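Local coordinates for putative MCP-type signal transduction protein (Campylobacter jejuni subsp. jejuni serotype O:2, PDB 4WY9), which serves as a chemoreceptor (Tlp1), whose periplasmic tandem-PAS domain probably senses chemical signals, perhaps by indirect ligand recognition, at residues T12-L16 with Q202-G206; N77-L83 with K103-A109; I150-I154 with N213-A219; I234-A240 with N256-S260. All coordinates share one frame; numbering follows the deposited sequence. Where two conformers were deposited one is given.

Contact 1 of 4, residues T12-L16 with Q202-G206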
loop_
_atom_site.group_PDB
_atom_site.type_symbol
_atom_site.label_atom_id
_atom_site.label_comp_id
_atom_site.label_asym_id
_atom_site.label_seq_id
_atom_site.Cartn_x
_atom_site.Cartn_y
_atom_site.Cartn_z
ATOM N N THR A 12 15.796 -8.145 25.219
ATOM C CA THR A 12 14.482 -7.805 24.704
ATOM C C THR A 12 14.617 -6.737 23.631
ATOM O O THR A 12 13.971 -6.790 22.579
ATOM C CB THR A 12 13.505 -7.334 25.787
ATOM O OG1 THR A 12 13.338 -8.351 26.774
ATOM C CG2 THR A 12 12.147 -6.988 25.218
ATOM N N GLU A 13 15.429 -5.728 23.901
ATOM C CA GLU A 13 15.685 -4.678 22.918
ATOM C C GLU A 13 16.235 -5.288 21.620
ATOM O O GLU A 13 15.798 -4.930 20.526
ATOM C CB GLU A 13 16.627 -3.641 23.491
ATOM C CG GLU A 13 16.021 -2.842 24.650
ATOM C CD GLU A 13 17.040 -2.014 25.453
ATOM O OE1 GLU A 13 18.256 -2.296 25.366
ATOM O OE2 GLU A 13 16.625 -1.100 26.214
ATOM N N ASP A 14 17.182 -6.210 21.747
ATOM C CA ASP A 14 17.788 -6.798 20.565
ATOM C C ASP A 14 16.780 -7.662 19.827
ATOM O O ASP A 14 16.752 -7.698 18.591
ATOM C CB ASP A 14 19.019 -7.630 20.936
ATOM C CG ASP A 14 20.187 -6.794 21.400
ATOM O OD1 ASP A 14 20.231 -5.595 21.129
ATOM O OD2 ASP A 14 21.101 -7.378 22.037
ATOM N N ILE A 15 15.975 -8.390 20.561
ATOM C CA ILE A 15 14.936 -9.236 19.964
ATOM C C ILE A 15 13.942 -8.372 19.204
ATOM O O ILE A 15 13.580 -8.684 18.048
ATOM C CB ILE A 15 14.230 -10.091 21.028
ATOM C CG1 ILE A 15 15.170 -11.165 21.544
ATOM C CG2 ILE A 15 12.947 -10.717 20.507
ATOM C CD1 ILE A 15 14.759 -11.791 22.871
ATOM N N LEU A 16 13.485 -7.296 19.815
ATOM C CA LEU A 16 12.509 -6.424 19.155
ATOM C C LEU A 16 13.095 -5.800 17.880
ATOM O O LEU A 16 12.407 -5.703 16.843
ATOM C CB LEU A 16 12.005 -5.356 20.097
ATOM C CG LEU A 16 11.097 -5.828 21.212
ATOM C CD1 LEU A 16 10.825 -4.670 22.173
ATOM C CD2 LEU A 16 9.777 -6.356 20.657
ATOM N N GLN A 202 3.436 -14.193 17.914
ATOM C CA GLN A 202 3.284 -13.400 19.164
ATOM C C GLN A 202 4.260 -13.898 20.209
ATOM O O GLN A 202 4.097 -15.007 20.719
ATOM C CB GLN A 202 1.824 -13.452 19.667
ATOM C CG GLN A 202 1.492 -12.572 20.891
ATOM C CD GLN A 202 1.210 -11.105 20.472
ATOM O OE1 GLN A 202 1.599 -10.663 19.399
ATOM N NE2 GLN A 202 0.555 -10.351 21.337
ATOM N N LYS A 203 5.270 -13.129 20.522
ATOM C CA LYS A 203 6.311 -13.573 21.448
ATOM C C LYS A 203 6.033 -13.124 22.853
ATOM O O LYS A 203 6.388 -13.836 23.797
ATOM C CB LYS A 203 7.674 -13.085 20.994
ATOM C CG LYS A 203 8.813 -13.661 21.807
ATOM C CD LYS A 203 10.150 -13.240 21.246
ATOM C CE LYS A 203 11.267 -13.839 22.085
ATOM N NZ LYS A 203 11.350 -15.282 21.806
ATOM N N TYR A 204 5.424 -11.970 23.025
ATOM C CA TYR A 204 5.177 -11.441 24.353
ATOM C C TYR A 204 3.693 -11.183 24.577
ATOM O O TYR A 204 2.973 -10.776 23.649
ATOM C CB TYR A 204 5.937 -10.133 24.572
ATOM C CG TYR A 204 7.411 -10.281 24.378
ATOM C CD1 TYR A 204 8.206 -10.792 25.382
ATOM C CD2 TYR A 204 8.055 -9.885 23.201
ATOM C CE1 TYR A 204 9.537 -10.956 25.215
ATOM C CE2 TYR A 204 9.411 -10.019 23.043
ATOM C CZ TYR A 204 10.168 -10.567 24.056
ATOM O OH TYR A 204 11.522 -10.740 23.908
ATOM N N ASP A 205 3.259 -11.357 25.813
ATOM C CA ASP A 205 1.902 -11.001 26.181
ATOM C C ASP A 205 1.692 -9.508 25.928
ATOM O O ASP A 205 2.455 -8.681 26.426
ATOM C CB ASP A 205 1.673 -11.328 27.661
ATOM C CG ASP A 205 1.802 -12.815 27.970
ATOM O OD1 ASP A 205 2.481 -13.533 27.261
ATOM O OD2 ASP A 205 1.144 -13.269 28.913
ATOM N N GLY A 206 0.656 -9.160 25.177
ATOM C CA GLY A 206 0.368 -7.786 24.906
ATOM C C GLY A 206 1.228 -7.138 23.866
ATOM O O GLY A 206 1.136 -5.924 23.647
HETATM O O HOH W 1 12.776 -10.978 26.365
#
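Thr12 OG1 is engaged from two directions: it hydrogen-bonds to Ile8 O one turn back in its own helix, and it accepts from a water at 2.7 Å. The same water lies 2.8 Å from Tyr204 OH, and so forms the polar link between helix 12-16 and loop 202-206. The direct contacts are van der Waals ones, several of them methyls against the phenol oxygen. The phenol reaches Thr12 and Ile15 with its oxygen end, and Tyr204 OH lies 3.6 Å from Ile15 CD1 and close to CG2 of the same residue. Ile15 CG2 sits near the plane of the ring at its edge, 4.4 Å from Tyr204 CE2, while Leu16 CD2 approaches that same carbon obliquely. Because CG2 of Ile15 stands anti to the backbone N (chi1 -70° for CG1), this methyl is turned to meet Lys203 as well, whose CD lies 3.8 Å from it. Lys203 crosses Ile15 at about a right angle, and its own CG rests over one face of the Tyr204 ring, 3.9 Å above the plane and offset to the rim. Lys203 is on the exposed side, with Thr12 and Leu16 buried against Tyr266 and Ala285. The arrangement joins the start of the long N-terminal helix to the loop leading into strand 209-213, apparently the first strand of the second PAS-like module of this tandem-PAS (double-Cache-type) fold.

Contact 2 of 4, residues N77-L83 with K103-A109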
loop_
_atom_site.group_PDB
_atom_site.type_symbol
_atom_site.label_atom_id
_atom_site.label_comp_id
_atom_site.label_asym_id
_atom_site.label_seq_id
_atom_site.Cartn_x
_atom_site.Cartn_y
_atom_site.Cartn_z
ATOM N N ASN A 77 -4.243 -6.951 -5.044
ATOM C CA ASN A 77 -5.588 -7.465 -5.001
ATOM C C ASN A 77 -6.392 -6.917 -6.135
ATOM O O ASN A 77 -7.344 -7.587 -6.633
ATOM C CB ASN A 77 -6.174 -7.159 -3.603
ATOM C CG ASN A 77 -5.344 -7.795 -2.473
ATOM O OD1 ASN A 77 -4.343 -7.179 -1.908
ATOM N ND2 ASN A 77 -5.763 -8.988 -2.079
ATOM N N PHE A 78 -6.062 -5.695 -6.563
ATOM C CA PHE A 78 -6.711 -5.112 -7.713
ATOM C C PHE A 78 -5.712 -4.418 -8.610
ATOM O O PHE A 78 -4.680 -3.907 -8.160
ATOM C CB PHE A 78 -7.785 -4.104 -7.264
ATOM C CG PHE A 78 -8.841 -4.698 -6.377
ATOM C CD1 PHE A 78 -9.995 -5.281 -6.922
ATOM C CD2 PHE A 78 -8.677 -4.749 -4.981
ATOM C CE1 PHE A 78 -10.941 -5.854 -6.107
ATOM C CE2 PHE A 78 -9.660 -5.299 -4.176
ATOM C CZ PHE A 78 -10.786 -5.844 -4.737
ATOM N N THR A 79 -6.057 -4.352 -9.892
ATOM C CA THR A 79 -5.268 -3.660 -10.891
ATOM C C THR A 79 -6.226 -2.796 -11.689
ATOM O O THR A 79 -7.354 -3.208 -11.951
ATOM C CB THR A 79 -4.518 -4.671 -11.811
ATOM O OG1 THR A 79 -3.482 -5.359 -11.026
ATOM C CG2 THR A 79 -3.916 -3.992 -13.014
ATOM N N TYR A 80 -5.810 -1.594 -12.032
ATOM C CA TYR A 80 -6.693 -0.701 -12.808
ATOM C C TYR A 80 -5.969 0.120 -13.825
ATOM O O TYR A 80 -4.848 0.590 -13.597
ATOM C CB TYR A 80 -7.502 0.215 -11.879
ATOM C CG TYR A 80 -6.690 0.858 -10.778
ATOM C CD1 TYR A 80 -6.017 2.072 -10.982
ATOM C CD2 TYR A 80 -6.578 0.257 -9.530
ATOM C CE1 TYR A 80 -5.301 2.646 -9.970
ATOM C CE2 TYR A 80 -5.828 0.833 -8.515
ATOM C CZ TYR A 80 -5.194 2.025 -8.746
ATOM O OH TYR A 80 -4.443 2.621 -7.723
ATOM N N LEU A 81 -6.631 0.321 -14.967
ATOM C CA LEU A 81 -6.228 1.262 -15.985
ATOM C C LEU A 81 -7.320 2.285 -16.146
ATOM O O LEU A 81 -8.435 1.958 -16.569
ATOM C CB LEU A 81 -5.930 0.586 -17.319
ATOM C CG LEU A 81 -5.522 1.558 -18.432
ATOM C CD1 LEU A 81 -4.230 2.276 -18.127
ATOM C CD2 LEU A 81 -5.397 0.832 -19.759
ATOM N N TYR A 82 -7.014 3.536 -15.817
ATOM C CA TYR A 82 -7.919 4.668 -15.990
ATOM C C TYR A 82 -7.437 5.429 -17.221
ATOM O O TYR A 82 -6.281 5.826 -17.279
ATOM C CB TYR A 82 -7.904 5.531 -14.731
ATOM C CG TYR A 82 -8.594 6.872 -14.815
ATOM C CD1 TYR A 82 -9.758 7.064 -15.547
ATOM C CD2 TYR A 82 -8.082 7.958 -14.125
ATOM C CE1 TYR A 82 -10.371 8.307 -15.604
ATOM C CE2 TYR A 82 -8.677 9.186 -14.170
ATOM C CZ TYR A 82 -9.814 9.374 -14.915
ATOM O OH TYR A 82 -10.402 10.618 -14.936
ATOM N N LEU A 83 -8.293 5.604 -18.224
ATOM C CA LEU A 83 -7.962 6.423 -19.381
ATOM C C LEU A 83 -8.827 7.675 -19.391
ATOM O O LEU A 83 -10.051 7.572 -19.281
ATOM C CB LEU A 83 -8.157 5.655 -20.677
ATOM C CG LEU A 83 -7.258 4.419 -20.854
ATOM C CD1 LEU A 83 -7.564 3.724 -22.155
ATOM C CD2 LEU A 83 -5.803 4.764 -20.811
ATOM N N LYS A 103 -16.652 7.652 -16.588
ATOM C CA LYS A 103 -15.219 7.542 -16.767
ATOM C C LYS A 103 -14.834 6.126 -17.170
ATOM O O LYS A 103 -15.533 5.168 -16.857
ATOM C CB LYS A 103 -14.473 7.944 -15.496
ATOM C CG LYS A 103 -14.612 9.438 -15.241
ATOM C CD LYS A 103 -13.798 9.912 -14.118
ATOM C CE LYS A 103 -13.874 11.444 -14.097
ATOM N NZ LYS A 103 -15.189 11.888 -13.674
ATOM N N PHE A 104 -13.717 6.010 -17.869
ATOM C CA PHE A 104 -13.259 4.732 -18.375
ATOM C C PHE A 104 -12.191 4.142 -17.464
ATOM O O PHE A 104 -11.073 4.653 -17.372
ATOM C CB PHE A 104 -12.716 4.851 -19.797
ATOM C CG PHE A 104 -12.304 3.524 -20.368
ATOM C CD1 PHE A 104 -13.255 2.678 -20.943
ATOM C CD2 PHE A 104 -10.991 3.089 -20.298
ATOM C CE1 PHE A 104 -12.900 1.452 -21.424
ATOM C CE2 PHE A 104 -10.631 1.864 -20.804
ATOM C CZ PHE A 104 -11.582 1.047 -21.364
ATOM N N VAL A 105 -12.542 3.055 -16.777
ATOM C CA VAL A 105 -11.646 2.374 -15.858
ATOM C C VAL A 105 -11.773 0.869 -16.080
ATOM O O VAL A 105 -12.861 0.305 -15.947
ATOM C CB VAL A 105 -11.925 2.729 -14.373
ATOM C CG1 VAL A 105 -11.005 1.903 -13.482
ATOM C CG2 VAL A 105 -11.794 4.211 -14.111
ATOM N N MET A 106 -10.677 0.228 -16.457
ATOM C CA MET A 106 -10.597 -1.216 -16.517
ATOM C C MET A 106 -10.079 -1.702 -15.183
ATOM O O MET A 106 -8.897 -1.497 -14.882
ATOM C CB MET A 106 -9.682 -1.667 -17.634
ATOM C CG MET A 106 -10.091 -1.112 -19.004
ATOM S SD MET A 106 -8.847 -1.343 -20.313
ATOM C CE MET A 106 -9.097 -3.028 -20.705
ATOM N N LEU A 107 -10.943 -2.320 -14.378
ATOM C CA LEU A 107 -10.621 -2.745 -13.036
ATOM C C LEU A 107 -10.659 -4.260 -12.966
ATOM O O LEU A 107 -11.669 -4.867 -13.350
ATOM C CB LEU A 107 -11.602 -2.143 -12.028
ATOM C CG LEU A 107 -11.444 -2.505 -10.543
ATOM C CD1 LEU A 107 -10.090 -2.053 -9.992
ATOM C CD2 LEU A 107 -12.581 -1.926 -9.735
ATOM N N TYR A 108 -9.580 -4.867 -12.446
ATOM C CA TYR A 108 -9.464 -6.307 -12.344
ATOM C C TYR A 108 -9.246 -6.765 -10.908
ATOM O O TYR A 108 -8.503 -6.117 -10.164
ATOM C CB TYR A 108 -8.312 -6.793 -13.241
ATOM C CG TYR A 108 -8.604 -6.578 -14.705
ATOM C CD1 TYR A 108 -8.328 -5.376 -15.323
ATOM C CD2 TYR A 108 -9.179 -7.591 -15.478
ATOM C CE1 TYR A 108 -8.618 -5.191 -16.658
ATOM C CE2 TYR A 108 -9.478 -7.396 -16.792
ATOM C CZ TYR A 108 -9.186 -6.183 -17.383
ATOM O OH TYR A 108 -9.471 -5.964 -18.713
ATOM N N ALA A 109 -9.888 -7.862 -10.530
ATOM C CA ALA A 109 -9.691 -8.548 -9.283
ATOM C C ALA A 109 -9.243 -9.983 -9.550
ATOM O O ALA A 109 -9.292 -10.465 -10.677
ATOM C CB ALA A 109 -10.979 -8.568 -8.463
#
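Tyr80 and Leu107, with CA atoms 4.4 Å apart, form a non-hydrogen-bonded pair in the middle of two antiparallel strands whose axes run at 171°. Next to it on either side are hydrogen-bonded pairs, Thr79 with Tyr108 and Leu81 with Met106, each closed by two bonds; Tyr108 N to Thr79 O is 2.8 Å and Leu81 N to Met106 O 2.9 Å. This central stretch is the tight part. Leu107 CD1 packs 3.9 Å from Tyr80 CB, whereas the Tyr80 ring turns off the partner strand: its CG is held between the backbone N and the carbonyl carbon (chi1 46°), and its hydroxyl bonds to Asn167. On the other face Leu81 and Met106 run side by side, with CD2 of the leucine 4.1 Å from the methionine SD, against helix 59-70. Leu83 likewise lies alongside Phe104, whose ring also meets Phe90 and Phe97.

The contact opens toward solvent at Lys103. There the Tyr82 ring presents its edge to Phe104 O, which lies near the ring plane at 3.3 Å from CD1, and the aliphatic part of Lys103 crosses the phenol obliquely, CD being 3.6 Å from Tyr82 OH. Lys103 is only partly exposed and carries a weak bond from NZ to Ser101. No charged group takes part in pairing the strands: buried backbone N-H and C=O groups satisfy one another, and largely apolar and aromatic side chains pack on both faces, which is consistent with cohesion from desolvation and a regular register at the centre more than from salt bridges.

Contact 3 of 4, residues I150-I154 with N213-A219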
loop_
_atom_site.group_PDB
_atom_site.type_symbol
_atom_site.label_atom_id
_atom_site.label_comp_id
_atom_site.label_asym_id
_atom_site.label_seq_id
_atom_site.Cartn_x
_atom_site.Cartn_y
_atom_site.Cartn_z
ATOM N N ILE A 150 2.572 6.738 -4.552
ATOM C CA ILE A 150 2.143 5.806 -3.524
ATOM C C ILE A 150 1.323 6.525 -2.472
ATOM O O ILE A 150 1.740 7.579 -1.969
ATOM C CB ILE A 150 3.336 5.098 -2.880
ATOM C CG1 ILE A 150 4.100 4.320 -3.978
ATOM C CG2 ILE A 150 2.902 4.133 -1.774
ATOM C CD1 ILE A 150 5.260 3.553 -3.498
ATOM N N GLY A 151 0.145 6.008 -2.181
ATOM C CA GLY A 151 -0.760 6.652 -1.260
ATOM C C GLY A 151 -0.520 6.368 0.193
ATOM O O GLY A 151 0.438 5.687 0.557
ATOM N N ARG A 152 -1.389 6.906 1.045
ATOM C CA ARG A 152 -1.437 6.564 2.459
ATOM C C ARG A 152 -2.479 5.442 2.620
ATOM O O ARG A 152 -3.268 5.177 1.692
ATOM C CB ARG A 152 -1.742 7.786 3.302
ATOM C CG ARG A 152 -3.004 8.540 2.896
ATOM C CD ARG A 152 -3.670 9.204 4.092
ATOM N NE ARG A 152 -4.219 8.163 4.961
ATOM C CZ ARG A 152 -4.898 8.393 6.064
ATOM N NH1 ARG A 152 -5.073 9.654 6.471
ATOM N NH2 ARG A 152 -5.301 7.345 6.798
ATOM N N PRO A 153 -2.549 4.808 3.797
ATOM C CA PRO A 153 -3.595 3.822 4.008
ATOM C C PRO A 153 -4.972 4.457 3.961
ATOM O O PRO A 153 -5.192 5.497 4.585
ATOM C CB PRO A 153 -3.273 3.250 5.398
ATOM C CG PRO A 153 -1.819 3.503 5.548
ATOM C CD PRO A 153 -1.615 4.839 4.939
ATOM N N ILE A 154 -5.882 3.852 3.207
ATOM C CA ILE A 154 -7.232 4.382 3.026
ATOM C C ILE A 154 -8.237 3.265 3.076
ATOM O O ILE A 154 -7.882 2.094 2.894
ATOM C CB ILE A 154 -7.401 5.146 1.689
ATOM C CG1 ILE A 154 -7.229 4.247 0.492
ATOM C CG2 ILE A 154 -6.502 6.388 1.606
ATOM C CD1 ILE A 154 -7.602 4.859 -0.837
ATOM N N ASN A 213 2.730 4.588 8.123
ATOM C CA ASN A 213 3.625 5.398 7.301
ATOM C C ASN A 213 4.362 6.407 8.191
ATOM O O ASN A 213 4.066 6.520 9.396
ATOM C CB ASN A 213 2.904 6.028 6.091
ATOM C CG ASN A 213 1.936 7.130 6.429
ATOM O OD1 ASN A 213 1.868 7.619 7.537
ATOM N ND2 ASN A 213 1.219 7.579 5.397
ATOM N N SER A 214 5.326 7.132 7.647
ATOM C CA SER A 214 6.170 7.975 8.483
ATOM C C SER A 214 5.371 9.145 9.088
ATOM O O SER A 214 5.784 9.715 10.089
ATOM C CB SER A 214 7.366 8.511 7.684
ATOM O OG SER A 214 6.960 9.335 6.613
ATOM N N ASP A 215 4.244 9.502 8.468
ATOM C CA ASP A 215 3.370 10.530 8.995
ATOM C C ASP A 215 2.573 10.068 10.208
ATOM O O ASP A 215 1.980 10.880 10.907
ATOM C CB ASP A 215 2.420 11.063 7.903
ATOM C CG ASP A 215 3.145 11.785 6.796
ATOM O OD1 ASP A 215 4.041 12.592 7.114
ATOM O OD2 ASP A 215 2.823 11.558 5.609
ATOM N N GLY A 216 2.571 8.749 10.461
ATOM C CA GLY A 216 1.872 8.204 11.599
ATOM C C GLY A 216 0.592 7.453 11.306
ATOM O O GLY A 216 -0.019 6.906 12.233
ATOM N N PHE A 217 0.152 7.409 10.039
ATOM C CA PHE A 217 -1.095 6.767 9.702
ATOM C C PHE A 217 -0.957 5.262 9.661
ATOM O O PHE A 217 -0.117 4.723 8.934
ATOM C CB PHE A 217 -1.636 7.318 8.378
ATOM C CG PHE A 217 -2.013 8.742 8.438
ATOM C CD1 PHE A 217 -3.148 9.158 9.150
ATOM C CD2 PHE A 217 -1.230 9.699 7.828
ATOM C CE1 PHE A 217 -3.473 10.490 9.209
ATOM C CE2 PHE A 217 -1.564 11.059 7.896
ATOM C CZ PHE A 217 -2.666 11.445 8.595
ATOM N N MET A 218 -1.776 4.571 10.443
ATOM C CA MET A 218 -1.645 3.153 10.617
ATOM C C MET A 218 -2.341 2.336 9.523
ATOM O O MET A 218 -3.499 2.552 9.210
ATOM C CB MET A 218 -2.146 2.744 11.980
ATOM C CG MET A 218 -1.212 3.244 13.096
ATOM S SD MET A 218 -1.800 2.864 14.751
ATOM C CE MET A 218 -3.064 4.111 14.936
ATOM N N ALA A 219 -1.593 1.404 8.958
ATOM C CA ALA A 219 -2.084 0.436 7.988
ATOM C C ALA A 219 -2.563 -0.828 8.676
ATOM O O ALA A 219 -3.545 -1.454 8.255
ATOM C CB ALA A 219 -0.970 0.099 7.032
HETATM O O HOH W 2 1.996 6.866 2.560
#
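Pro153 lies against Ala219 with CA atoms 5.4 Å apart, its irregular extended loop passing a segment that opens with a type I turn from Asn213 to Gly216. Pro153 is the apolar part of the contact: its CG comes 3.8 Å from Ala219 CB, and its CD packs near Phe217 CB. The stronger signature is a cation-pi stack. The guanidinium of Arg152 lies over one face of the Phe217 ring, with CZ 3.9 Å from the ring centroid and the two planes 27° apart; NH1 stands 3.2 Å above the ring plane, offset toward the rim. Bends at chi2 and chi3 fold Arg152 back, so that NE and NH2 both grip Pro153 O side-on, each at 2.9 Å. With NH2 also bonded to Leu228 O, the group is held at several points and its stacking angle is probably fixed. Asn213 completes the contact: its OD1 accepts from Phe217 N at 3.0 Å, the donor lying well above the carbonyl plane, and its ND2 touches Arg152 CB at 3.6 Å. The same ND2 donates to a water that in turn donates to Gly151 O, giving a polar bridge across the segments. The contact's centre lies about 8 Å from that of the chain, where the loop between strands 149-150 and 154-156 of the seven-stranded sheet meets the turn joining strands 209-213 and 218-220 of the five-stranded sheet, with Trp279 of strand 277-286 touching both Pro153 and Asn213.

Contact 4 of 4, residues I234-A240 with N256-S260. With ACT (acetate ion), chain B.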
loop_
_atom_site.group_PDB
_atom_site.type_symbol
_atom_site.label_atom_id
_atom_site.label_comp_id
_atom_site.label_asym_id
_atom_site.label_seq_id
_atom_site.Cartn_x
_atom_site.Cartn_y
_atom_site.Cartn_z
ATOM N N ILE A 234 -4.049 9.407 18.613
ATOM C CA ILE A 234 -4.734 8.524 19.539
ATOM C C ILE A 234 -3.892 8.155 20.739
ATOM O O ILE A 234 -4.411 7.657 21.731
ATOM C CB ILE A 234 -5.288 7.286 18.817
ATOM C CG1 ILE A 234 -4.182 6.465 18.248
ATOM C CG2 ILE A 234 -6.275 7.708 17.690
ATOM C CD1 ILE A 234 -3.933 5.236 19.005
ATOM N N ASN A 235 -2.595 8.443 20.661
ATOM C CA ASN A 235 -1.678 8.138 21.771
ATOM C C ASN A 235 -0.722 9.320 21.986
ATOM O O ASN A 235 0.457 9.238 21.693
ATOM C CB ASN A 235 -0.900 6.846 21.528
ATOM C CG ASN A 235 -0.107 6.430 22.736
ATOM O OD1 ASN A 235 -0.534 6.651 23.871
ATOM N ND2 ASN A 235 1.060 5.814 22.505
ATOM N N PRO A 236 -1.237 10.439 22.517
ATOM C CA PRO A 236 -0.440 11.662 22.571
ATOM C C PRO A 236 0.501 11.779 23.771
ATOM O O PRO A 236 1.226 12.770 23.894
ATOM C CB PRO A 236 -1.517 12.750 22.629
ATOM C CG PRO A 236 -2.616 12.091 23.412
ATOM C CD PRO A 236 -2.653 10.681 22.867
ATOM N N ASN A 237 0.541 10.782 24.634
ATOM C CA ASN A 237 1.284 10.943 25.872
ATOM C C ASN A 237 2.773 11.197 25.647
ATOM O O ASN A 237 3.354 10.735 24.666
ATOM C CB ASN A 237 1.039 9.776 26.794
ATOM C CG ASN A 237 1.921 8.633 26.512
ATOM O OD1 ASN A 237 3.024 8.541 27.077
ATOM N ND2 ASN A 237 1.470 7.708 25.708
ATOM N N LYS A 238 3.399 11.913 26.576
ATOM C CA LYS A 238 4.793 12.321 26.443
ATOM C C LYS A 238 5.724 11.103 26.337
ATOM O O LYS A 238 6.753 11.175 25.687
ATOM C CB LYS A 238 5.209 13.192 27.636
ATOM C CG LYS A 238 6.651 13.653 27.544
ATOM C CD LYS A 238 7.048 14.541 28.728
ATOM C CE LYS A 238 8.433 15.152 28.527
ATOM N NZ LYS A 238 8.943 15.777 29.771
ATOM N N GLY A 239 5.325 9.988 26.943
ATOM C CA GLY A 239 6.137 8.782 26.923
ATOM C C GLY A 239 6.129 8.036 25.594
ATOM O O GLY A 239 6.769 6.994 25.461
ATOM N N ALA A 240 5.417 8.573 24.593
ATOM C CA ALA A 240 5.361 7.982 23.263
ATOM C C ALA A 240 6.156 8.822 22.260
ATOM O O ALA A 240 6.430 8.376 21.130
ATOM C CB ALA A 240 3.950 7.845 22.822
ATOM N N ASN A 256 11.989 3.249 25.110
ATOM C CA ASN A 256 10.929 3.177 26.095
ATOM C C ASN A 256 9.699 3.826 25.493
ATOM O O ASN A 256 9.792 4.893 24.875
ATOM C CB ASN A 256 11.345 3.867 27.393
ATOM C CG ASN A 256 12.326 3.029 28.236
ATOM O OD1 ASN A 256 13.036 2.143 27.744
ATOM N ND2 ASN A 256 12.414 3.352 29.474
ATOM N N TYR A 257 8.542 3.219 25.673
ATOM C CA TYR A 257 7.332 3.646 24.984
ATOM C C TYR A 257 6.104 3.313 25.797
ATOM O O TYR A 257 5.942 2.203 26.231
ATOM C CB TYR A 257 7.258 2.920 23.625
ATOM C CG TYR A 257 6.016 3.185 22.795
ATOM C CD1 TYR A 257 5.863 4.374 22.105
ATOM C CD2 TYR A 257 5.014 2.219 22.680
ATOM C CE1 TYR A 257 4.753 4.613 21.344
ATOM C CE2 TYR A 257 3.888 2.457 21.902
ATOM C CZ TYR A 257 3.760 3.659 21.255
ATOM O OH TYR A 257 2.644 3.923 20.507
ATOM N N ILE A 258 5.211 4.284 25.956
ATOM C CA ILE A 258 3.941 4.052 26.611
ATOM C C ILE A 258 2.867 3.937 25.538
ATOM O O ILE A 258 2.592 4.911 24.840
ATOM C CB ILE A 258 3.581 5.148 27.619
ATOM C CG1 ILE A 258 4.655 5.216 28.708
ATOM C CG2 ILE A 258 2.206 4.889 28.192
ATOM C CD1 ILE A 258 4.393 6.278 29.727
ATOM N N ALA A 259 2.305 2.741 25.406
ATOM C CA ALA A 259 1.397 2.429 24.305
ATOM C C ALA A 259 0.014 3.020 24.521
ATOM O O ALA A 259 -0.308 3.484 25.604
ATOM C CB ALA A 259 1.292 0.935 24.130
ATOM N N SER A 260 -0.802 3.003 23.465
ATOM C CA SER A 260 -2.123 3.593 23.511
ATOM C C SER A 260 -3.036 2.877 24.504
ATOM O O SER A 260 -4.021 3.458 24.972
ATOM C CB SER A 260 -2.767 3.564 22.110
ATOM O OG SER A 260 -2.950 2.241 21.667
HETATM C C ACT B . 0.149 1.626 20.149
HETATM O O ACT B . -1.056 1.244 20.214
HETATM O OXT ACT B . 0.559 2.432 21.031
HETATM C CH3 ACT B . 1.036 1.177 19.041
HETATM O O HOH W 3 8.748 6.728 23.130
#
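Ile258 N bonds to Gly239 O at 3.2 Å, with the N-H coming from above the carbonyl plane, and the CA atoms of Asn235 and Ser260 lie 4.9 Å apart, so the loop 234-240 runs along the end of strand 253-258. Ile258 O takes two amide donors. Asn235 ND2 reaches it at 2.9 Å almost straight (175°), in the carbonyl plane on a lone pair, whereas Asn237 ND2 comes at 3.1 Å from above that plane. Asn237 ND2 also donates to Asn235 OD1, tying the two amides together, and Gly239 N to Asn237 OD1 fits an Asx turn, though its bond is weak. This loop, between helices 231-234 and 241-249, thus packs along one of the two edge strands, within this chain, of the five-stranded antiparallel sheet of what is probably the second PAS module. Asn235, with CG anti to its own N (chi1 -172°), brings its amide up to the Tyr257 phenol, the planes 82° apart, and bonds it only weakly. Ala240 CB packs 3.6 Å from Tyr257 CE1. Beyond the phenol sits an acetate, probably from the crystallisation liquor: its OXT accepts from Tyr257 OH at 2.6 Å and from Ser260 N at 2.8 Å, its O from Ser260 OG, and His221 also bonds it.

Contacts 2 and 3 are buried, while contacts 1 and 4 are only partly so and lie toward one end of the chain, their centres about 26 and 25 Å from that of the chain. Contact 2 is regular strand pairing in the seven-stranded sheet, on the opposite side of the centre from contacts 1 and 4. Contact 3 joins that sheet to the five-stranded one by a cation-pi stack and a proline. Contact 4 lies on one edge strand, within this chain, of the latter sheet and relies on asparagine amides; it touches contact 3 through Met218 CE and Ile234 CG1, 4.2 Å apart. Contact 1, whose centre is about 18 Å from that of contact 4, instead uses a water bridge and apolar packing.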